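Local coordinates for protein AAR187Cp (Eremothecium gossypii, PDB 3ZIL) that probably regulates sister-chromatid cohesion as the cohesin-associated factor Wpl1, here represented by its C-terminal, all-helical Wap1 domain, at residues L284-V289 / H365-R370. Sequence-based numbering, arbitrary orientation.
Sequences LLLNIV and HNIHTR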
loop_
_atom_site.group_PDB
_atom_site.type_symbol
_atom_site.label_atom_id
_atom_site.label_comp_id
_atom_site.label_asym_id
_atom_site.label_seq_id
_atom_site.Cartn_x
_atom_site.Cartn_y
_atom_site.Cartn_z
ATOM N N LEU A 284 -2.604 14.447 -4.234
ATOM C CA LEU A 284 -2.491 13.722 -5.525
ATOM C C LEU A 284 -2.741 14.680 -6.722
ATOM O O LEU A 284 -1.974 14.681 -7.684
ATOM C CB LEU A 284 -3.367 12.469 -5.548
ATOM C CG LEU A 284 -3.434 11.769 -6.891
ATOM C CD1 LEU A 284 -2.037 11.297 -7.292
ATOM C CD2 LEU A 284 -4.402 10.607 -6.836
ATOM N N LEU A 285 -3.831 15.477 -6.655
ATOM C CA LEU A 285 -3.979 16.590 -7.583
ATOM C C LEU A 285 -2.670 17.399 -7.809
ATOM O O LEU A 285 -2.285 17.652 -8.978
ATOM C CB LEU A 285 -5.110 17.516 -7.187
ATOM C CG LEU A 285 -6.470 16.837 -7.499
ATOM C CD1 LEU A 285 -7.616 17.519 -6.777
ATOM C CD2 LEU A 285 -6.652 16.842 -9.013
ATOM N N LEU A 286 -2.056 17.833 -6.724
ATOM C CA LEU A 286 -0.844 18.663 -6.773
ATOM C C LEU A 286 0.287 17.992 -7.568
ATOM O O LEU A 286 0.938 18.641 -8.415
ATOM C CB LEU A 286 -0.382 19.043 -5.344
ATOM C CG LEU A 286 0.863 19.993 -5.294
ATOM C CD1 LEU A 286 0.509 21.366 -5.850
ATOM C CD2 LEU A 286 1.380 20.158 -3.846
ATOM N N ASN A 287 0.492 16.699 -7.284
ATOM C CA ASN A 287 1.449 15.893 -7.983
ATOM C C ASN A 287 1.167 15.936 -9.489
ATOM O O ASN A 287 2.069 16.090 -10.290
ATOM C CB ASN A 287 1.489 14.449 -7.446
ATOM C CG ASN A 287 2.778 14.180 -6.638
ATOM O OD1 ASN A 287 3.513 15.139 -6.286
ATOM N ND2 ASN A 287 3.049 12.901 -6.327
ATOM N N ILE A 288 -0.094 15.889 -9.864
ATOM C CA ILE A 288 -0.420 15.807 -11.318
ATOM C C ILE A 288 -0.411 17.226 -11.893
ATOM O O ILE A 288 0.237 17.472 -12.946
ATOM C CB ILE A 288 -1.826 15.164 -11.542
ATOM C CG1 ILE A 288 -1.852 13.696 -11.048
ATOM C CG2 ILE A 288 -2.275 15.205 -13.024
ATOM C CD1 ILE A 288 -3.244 13.182 -10.776
ATOM N N VAL A 289 -1.124 18.164 -11.233
ATOM C CA VAL A 289 -1.317 19.452 -11.881
ATOM C C VAL A 289 -0.101 20.378 -11.925
ATOM O O VAL A 289 -0.076 21.240 -12.828
ATOM C CB VAL A 289 -2.488 20.264 -11.333
ATOM C CG1 VAL A 289 -3.770 19.440 -11.448
ATOM C CG2 VAL A 289 -2.173 20.776 -9.926
ATOM N N HIS A 365 9.815 20.634 1.556
ATOM C CA HIS A 365 10.497 21.365 0.514
ATOM C C HIS A 365 9.752 21.204 -0.809
ATOM O O HIS A 365 9.718 22.105 -1.646
ATOM C CB HIS A 365 11.925 20.851 0.427
ATOM C CG HIS A 365 12.739 21.429 -0.713
ATOM N ND1 HIS A 365 13.287 22.682 -0.669
ATOM C CD2 HIS A 365 13.156 20.861 -1.927
ATOM C CE1 HIS A 365 14.010 22.897 -1.804
ATOM N NE2 HIS A 365 13.919 21.788 -2.571
ATOM N N ASN A 366 9.123 20.060 -1.009
ATOM C CA ASN A 366 8.341 19.804 -2.246
ATOM C C ASN A 366 7.170 20.790 -2.418
ATOM O O ASN A 366 6.974 21.412 -3.484
ATOM C CB ASN A 366 7.814 18.360 -2.204
ATOM C CG ASN A 366 6.967 18.011 -3.391
ATOM O OD1 ASN A 366 5.808 18.417 -3.493
ATOM N ND2 ASN A 366 7.528 17.198 -4.291
ATOM N N ILE A 367 6.337 20.901 -1.384
ATOM C CA ILE A 367 5.255 21.902 -1.430
ATOM C C ILE A 367 5.822 23.350 -1.553
ATOM O O ILE A 367 5.317 24.130 -2.359
ATOM C CB ILE A 367 4.329 21.799 -0.212
ATOM C CG1 ILE A 367 3.691 20.388 -0.158
ATOM C CG2 ILE A 367 3.274 22.910 -0.264
ATOM C CD1 ILE A 367 2.699 20.162 0.948
ATOM N N HIS A 368 6.841 23.698 -0.778
ATOM C CA HIS A 368 7.383 25.067 -0.786
ATOM C C HIS A 368 7.755 25.457 -2.212
ATOM O O HIS A 368 7.521 26.577 -2.692
ATOM C CB HIS A 368 8.610 25.136 0.108
ATOM C CG HIS A 368 9.290 26.496 0.134
ATOM N ND1 HIS A 368 8.619 27.645 0.268
ATOM C CD2 HIS A 368 10.618 26.834 0.088
ATOM C CE1 HIS A 368 9.465 28.667 0.296
ATOM N NE2 HIS A 368 10.686 28.176 0.172
ATOM N N THR A 369 8.336 24.487 -2.869
ATOM C CA THR A 369 9.027 24.609 -4.136
ATOM C C THR A 369 7.887 24.772 -5.196
ATOM O O THR A 369 7.983 25.559 -6.147
ATOM C CB THR A 369 9.880 23.314 -4.195
ATOM O OG1 THR A 369 11.275 23.602 -4.124
ATOM C CG2 THR A 369 9.495 22.323 -5.278
ATOM N N ARG A 370 6.769 24.086 -4.977
ATOM C CA ARG A 370 5.601 24.253 -5.853
ATOM C C ARG A 370 4.864 25.566 -5.692
ATOM O O ARG A 370 4.300 26.083 -6.636
ATOM C CB ARG A 370 4.687 23.049 -5.734
ATOM C CG ARG A 370 5.336 21.944 -6.544
ATOM C CD ARG A 370 5.078 20.611 -5.971
ATOM N NE ARG A 370 5.520 19.602 -6.916
ATOM C CZ ARG A 370 5.043 18.374 -6.939
ATOM N NH1 ARG A 370 4.072 17.960 -6.090
ATOM N NH2 ARG A 370 5.495 17.568 -7.836
HETATM O O HOH W 1 4.626 14.877 -9.446
HETATM O O HOH W 2 6.209 14.959 -5.496
#
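Arg370 reaches across to Asn287 and Leu286. Its chain starts with CG anti to the carbonyl carbon, beside the backbone N, and bends at chi2, which brings the guanidinium to the helix 272-289. NH1 donates to Asn287 OD1 at 2.9 Å. The bond is nearly straight (167°) and lies in both the carbonyl plane and the guanidinium plane, although the two flat groups stand 81° apart. Asn287 ND2 is hydrogen-bonded to Thr235 OG1 and Asn236 OD1, which fixes which way the amide is turned. Arg370 NH2 forms a salt bridge with Glu291, and water 1 links it to Asn287 O. The two faces of the guanidinium differ. Leu286 O lies over one, and Asn366 ND2 sits 3.8 Å above the centre of the other. Leu286 extends with CG anti to its backbone N, and CG comes 3.9 Å from Arg370 NH1. Its CD2 meets Ile367 CG1 loosely, at 4.4 Å. Both residues also pack on Leu328 of helix 321-336. Asn366 N bonds an acidic side chain of a bound peptide, and Asn287 packs on an apolar one. The axes of 284-289 and 365-370 lie 53° apart, and the buried arginine joins these two helices within the all-helical Wap1 domain.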